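Local coordinates for protein PadR family transcriptional regulator (Streptococcus pneumoniae, PDB 5ZQH) that probably binds operator DNA as a dimeric winged helix-turn-helix transcriptional regulator of the PadR family, controlling its target genes, at residues E21-E26 with P68-F73; V8-V13 with L48-K53. One frame throughout, in Å; residues are numbered along the deposited sequence.

Interaction 1 (E21-E26 with P68-F73)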
# COMPACT_ATOMS: atom_id res chain seq x y z
N GLU A 21 5.76 6.62 -22.69
CA GLU A 21 4.38 6.73 -23.14
C GLU A 21 3.88 5.36 -23.65
O GLU A 21 4.43 4.82 -24.62
CB GLU A 21 4.35 7.77 -24.27
CG GLU A 21 3.02 8.42 -24.54
CD GLU A 21 3.13 9.57 -25.53
OE1 GLU A 21 4.11 10.35 -25.43
OE2 GLU A 21 2.24 9.69 -26.40
N ARG A 22 2.87 4.81 -22.98
CA ARG A 22 2.39 3.44 -23.26
C ARG A 22 0.87 3.34 -23.44
O ARG A 22 0.12 4.07 -22.78
CB ARG A 22 2.81 2.49 -22.14
CG ARG A 22 4.23 1.96 -22.27
CD ARG A 22 4.46 0.80 -21.31
NE ARG A 22 5.85 0.35 -21.33
CZ ARG A 22 6.81 0.77 -20.50
NH1 ARG A 22 6.57 1.67 -19.55
NH2 ARG A 22 8.04 0.27 -20.63
N TYR A 23 0.44 2.43 -24.32
CA TYR A 23 -0.99 2.09 -24.43
C TYR A 23 -1.37 0.87 -23.57
O TYR A 23 -0.49 0.12 -23.13
CB TYR A 23 -1.47 1.97 -25.89
CG TYR A 23 -0.90 0.84 -26.74
CD1 TYR A 23 -1.51 -0.42 -26.77
CD2 TYR A 23 0.21 1.05 -27.56
CE1 TYR A 23 -1.01 -1.45 -27.56
CE2 TYR A 23 0.72 0.03 -28.36
CZ TYR A 23 0.11 -1.22 -28.35
OH TYR A 23 0.62 -2.23 -29.14
N GLY A 24 -2.67 0.71 -23.32
CA GLY A 24 -3.24 -0.29 -22.42
C GLY A 24 -2.70 -1.71 -22.48
O GLY A 24 -2.37 -2.29 -21.45
N TYR A 25 -2.61 -2.27 -23.69
CA TYR A 25 -2.08 -3.63 -23.91
C TYR A 25 -0.62 -3.74 -23.47
O TYR A 25 -0.27 -4.68 -22.76
CB TYR A 25 -2.23 -4.07 -25.37
CG TYR A 25 -1.65 -5.44 -25.69
CD1 TYR A 25 -2.40 -6.61 -25.48
CD2 TYR A 25 -0.36 -5.58 -26.24
CE1 TYR A 25 -1.88 -7.86 -25.79
CE2 TYR A 25 0.17 -6.83 -26.55
CZ TYR A 25 -0.60 -7.97 -26.32
OH TYR A 25 -0.10 -9.21 -26.62
N GLU A 26 0.20 -2.78 -23.90
CA GLU A 26 1.63 -2.85 -23.61
C GLU A 26 1.98 -2.56 -22.14
O GLU A 26 2.99 -3.05 -21.66
CB GLU A 26 2.49 -2.05 -24.62
CG GLU A 26 2.29 -0.55 -24.68
CD GLU A 26 3.18 0.11 -25.74
OE1 GLU A 26 3.30 -0.44 -26.85
OE2 GLU A 26 3.75 1.18 -25.45
N PRO A 68 -1.57 0.28 -36.60
CA PRO A 68 -2.86 0.66 -35.99
C PRO A 68 -2.78 1.70 -34.87
O PRO A 68 -1.85 1.66 -34.06
CB PRO A 68 -3.39 -0.66 -35.45
CG PRO A 68 -2.83 -1.67 -36.38
CD PRO A 68 -1.45 -1.19 -36.69
N ASP A 69 -3.76 2.60 -34.85
CA ASP A 69 -3.87 3.64 -33.83
C ASP A 69 -4.28 3.05 -32.49
O ASP A 69 -5.27 2.32 -32.38
CB ASP A 69 -4.86 4.73 -34.26
CG ASP A 69 -4.25 5.77 -35.19
OD1 ASP A 69 -3.01 5.85 -35.31
OD2 ASP A 69 -5.03 6.52 -35.81
N ARG A 70 -3.49 3.38 -31.47
CA ARG A 70 -3.77 2.98 -30.10
C ARG A 70 -3.81 4.23 -29.22
O ARG A 70 -3.25 5.27 -29.59
CB ARG A 70 -2.71 1.99 -29.60
CG ARG A 70 -2.75 0.60 -30.24
CD ARG A 70 -3.85 -0.28 -29.65
NE ARG A 70 -4.16 -1.43 -30.51
CZ ARG A 70 -5.00 -1.40 -31.54
NH1 ARG A 70 -5.64 -0.29 -31.88
NH2 ARG A 70 -5.21 -2.50 -32.26
N LYS A 71 -4.48 4.13 -28.08
CA LYS A 71 -4.56 5.22 -27.12
C LYS A 71 -3.37 5.19 -26.17
O LYS A 71 -3.35 4.42 -25.21
CB LYS A 71 -5.89 5.16 -26.34
CG LYS A 71 -6.22 6.45 -25.60
CD LYS A 71 -7.19 6.21 -24.46
CE LYS A 71 -8.61 6.61 -24.82
NZ LYS A 71 -9.37 6.91 -23.58
N TYR A 72 -2.37 6.03 -26.45
CA TYR A 72 -1.17 6.13 -25.63
C TYR A 72 -1.38 7.02 -24.41
O TYR A 72 -1.87 8.15 -24.52
CB TYR A 72 0.01 6.65 -26.45
CG TYR A 72 0.71 5.60 -27.28
CD1 TYR A 72 0.27 5.31 -28.58
CD2 TYR A 72 1.80 4.90 -26.78
CE1 TYR A 72 0.92 4.36 -29.36
CE2 TYR A 72 2.45 3.93 -27.55
CZ TYR A 72 2.00 3.67 -28.84
OH TYR A 72 2.63 2.72 -29.61
N PHE A 73 -1.01 6.50 -23.24
CA PHE A 73 -1.10 7.24 -21.99
C PHE A 73 0.24 7.89 -21.64
O PHE A 73 1.29 7.23 -21.68
CB PHE A 73 -1.58 6.34 -20.85
CG PHE A 73 -2.95 5.76 -21.07
CD1 PHE A 73 -4.10 6.55 -20.91
CD2 PHE A 73 -3.10 4.42 -21.45
CE1 PHE A 73 -5.37 6.02 -21.12
CE2 PHE A 73 -4.37 3.89 -21.65
CZ PHE A 73 -5.50 4.68 -21.49

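Interaction 2 (V8-V13 with L48-K53)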
# COMPACT_ATOMS: atom_id res chain seq x y z
N VAL A 8 0.51 -0.01 -4.56
CA VAL A 8 1.72 -0.39 -5.30
C VAL A 8 1.50 -0.32 -6.82
O VAL A 8 2.28 0.38 -7.51
CB VAL A 8 2.33 -1.73 -4.83
CG1 VAL A 8 3.41 -2.23 -5.78
CG2 VAL A 8 2.91 -1.58 -3.43
N LEU A 9 0.47 -1.00 -7.35
CA LEU A 9 0.21 -0.92 -8.80
C LEU A 9 -0.13 0.48 -9.32
O LEU A 9 0.20 0.79 -10.46
CB LEU A 9 -0.74 -1.99 -9.39
CG LEU A 9 -1.94 -2.70 -8.77
CD1 LEU A 9 -3.06 -2.84 -9.79
CD2 LEU A 9 -1.49 -4.08 -8.33
N GLU A 10 -0.74 1.32 -8.48
CA GLU A 10 -0.98 2.72 -8.86
C GLU A 10 0.35 3.41 -9.15
O GLU A 10 0.56 3.89 -10.26
CB GLU A 10 -1.76 3.49 -7.80
CG GLU A 10 -2.30 4.81 -8.34
CD GLU A 10 -2.81 5.74 -7.26
OE1 GLU A 10 -1.99 6.37 -6.56
OE2 GLU A 10 -4.06 5.85 -7.12
N GLY A 11 1.23 3.42 -8.14
CA GLY A 11 2.59 3.94 -8.26
C GLY A 11 3.39 3.35 -9.41
O GLY A 11 4.01 4.10 -10.17
N CYS A 12 3.34 2.02 -9.55
CA CYS A 12 4.05 1.31 -10.63
C CYS A 12 3.53 1.65 -12.03
O CYS A 12 4.33 1.92 -12.92
CB CYS A 12 4.05 -0.21 -10.39
SG CYS A 12 5.07 -0.74 -8.99
N VAL A 13 2.20 1.65 -12.21
CA VAL A 13 1.55 2.07 -13.48
C VAL A 13 1.90 3.53 -13.85
O VAL A 13 2.24 3.82 -15.00
CB VAL A 13 0.01 1.80 -13.48
CG1 VAL A 13 -0.73 2.61 -14.54
CG2 VAL A 13 -0.26 0.32 -13.69
N LEU A 48 -6.39 2.68 -15.11
CA LEU A 48 -6.09 3.65 -16.16
C LEU A 48 -7.24 4.64 -16.36
O LEU A 48 -7.00 5.83 -16.56
CB LEU A 48 -5.74 2.96 -17.49
CG LEU A 48 -4.45 2.12 -17.59
CD1 LEU A 48 -4.42 1.40 -18.94
CD2 LEU A 48 -3.19 2.96 -17.40
N GLN A 49 -8.47 4.13 -16.30
CA GLN A 49 -9.69 4.93 -16.40
C GLN A 49 -9.76 5.98 -15.28
O GLN A 49 -10.09 7.14 -15.54
CB GLN A 49 -10.92 4.02 -16.35
CG GLN A 49 -12.15 4.54 -17.09
CD GLN A 49 -12.57 3.64 -18.24
OE1 GLN A 49 -12.68 2.42 -18.08
NE2 GLN A 49 -12.85 4.24 -19.39
N LYS A 50 -9.44 5.55 -14.05
CA LYS A 50 -9.45 6.39 -12.85
C LYS A 50 -8.43 7.53 -12.93
O LYS A 50 -8.77 8.68 -12.67
CB LYS A 50 -9.24 5.55 -11.59
CG LYS A 50 -9.50 6.28 -10.27
CD LYS A 50 -9.55 5.32 -9.10
CE LYS A 50 -8.17 5.01 -8.54
NZ LYS A 50 -8.00 3.56 -8.26
N LEU A 51 -7.19 7.17 -13.29
CA LEU A 51 -6.08 8.11 -13.47
C LEU A 51 -6.34 9.16 -14.56
O LEU A 51 -6.02 10.33 -14.37
CB LEU A 51 -4.80 7.33 -13.79
CG LEU A 51 -3.78 6.76 -12.78
CD1 LEU A 51 -4.32 6.46 -11.38
CD2 LEU A 51 -3.17 5.52 -13.40
N GLU A 52 -6.93 8.74 -15.69
CA GLU A 52 -7.27 9.68 -16.77
C GLU A 52 -8.34 10.69 -16.33
O GLU A 52 -8.21 11.89 -16.58
CB GLU A 52 -7.72 8.93 -18.04
CG GLU A 52 -7.81 9.82 -19.28
CD GLU A 52 -8.42 9.14 -20.51
OE1 GLU A 52 -8.90 7.99 -20.42
OE2 GLU A 52 -8.43 9.79 -21.59
N LYS A 53 -9.39 10.18 -15.67
CA LYS A 53 -10.48 10.99 -15.12
C LYS A 53 -9.98 11.93 -14.00
O LYS A 53 -10.43 13.07 -13.91
CB LYS A 53 -11.64 10.08 -14.69
CG LYS A 53 -12.83 10.74 -13.99
CD LYS A 53 -12.78 10.41 -12.51
CE LYS A 53 -13.11 11.60 -11.63
NZ LYS A 53 -12.60 11.36 -10.24
O HOH W 1 -5.43 3.17 -7.27

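Interaction 1 (E21-E26 with P68-F73)
The carbonyl oxygen of Arg22 accepts the backbone N-H of Phe73 at 2.7 Å between Arg22 O and Phe73 N, a nearly straight bond (165° at the hydrogen). The return bond, from Arg22 N to Phe73 O, is longer at 3.2 Å and more bent. Together they make Arg22 and Phe73 an antiparallel hydrogen-bonded pair, by which the short strand 22-23 is added alongside strand 69-75, on the side away from strand 57-63. This is the sheet of the winged helix-turn-helix fold, in which strands 57-63 and 69-75 form the wing. Tyr23, at the N-cap position of helix 24-34, turns its ring over the wing strand, with CG between its own backbone N and carbonyl carbon (chi1 66°). One face of that ring receives Arg70, whose CG lies 3.7 Å from the ring centroid in a CH-pi contact; Glu26 CG covers the opposite face. The edge of Tyr23 meets the face of Tyr72 in a T-shaped stack, planes 84° apart, with Tyr23 CD2 3.4 Å from Tyr72 CZ. Glu21 crosses Tyr72 at about a right angle; its carboxylate forms a salt bridge with Arg62 of strand 57-63, and Arg62 also makes a cation-pi contact with Tyr72.

Interaction 2 (V8-V13 with L48-K53)
Val13 and Leu48 meet through single methyl groups, Val13 CG1 lying 3.8 Å from Leu48 CD2. The same Val13 methyl also packs against the second helix one turn further on, 4.0 Å from Leu51 CD2, so that it is shared between two leucines. With CG1 anti to the backbone N (chi1 161°), Val13 presents this branch to both of them. The other methyl of Leu51, CD1, rests 4.0 Å from Glu10 CG, and the aliphatic part of the glutamate thus extends the apolar surface by one turn of helix 3-19. Beyond it the extended Glu10 chain carries its carboxylate toward Lys50, where a water bridges the charges: it donates to Glu10 OE2 at 3.0 Å and accepts from Lys50 NZ at 2.8 Å. The two charged atoms themselves, Glu10 OE2 and Lys50 NZ, remain 4.7 Å apart.

Helices 8-13 and 48-53 approach to 11.5 Å between axes and are inclined at 65°, a wide spacing bridged by side-chain ends. Leu47 adds to the packing on Glu10 and Val13, while Trp56 lies against both Glu10 and Leu51. Ile57 backs both leucines and Phe73 backs Leu48, and Val97 and Ile100 of the second subunit pack on Val8 and Cys12 of the first helix. In the winged helix-turn-helix fold helix 45-53 is the probable DNA-recognition helix. Its inner surface is held here by methyl packing, and the polar component is a water-mediated pairing of opposite charges, which would be expected to attract more weakly than charges in direct contact.

In the fold
From the N terminus, helix 3-19 supplies the first half of interaction 2 and leads directly into strand 22-23, the start of interaction 1. The chain then runs through helices 24-34 and 45-53; residues 48-53 return to helix 3-19 and close the loop of interaction 2. Only after the wing hairpin has turned does strand 69-75 come back to 21-26 and close interaction 1. The two loops therefore cross instead of nesting. One ties helix 45-53 to the N-terminal helix, the other fastens the wing to the start of helix 24-34. Their centres lie about 14 Å apart, yet they touch where Leu48 of 48-53 meets Gly24 of 21-26.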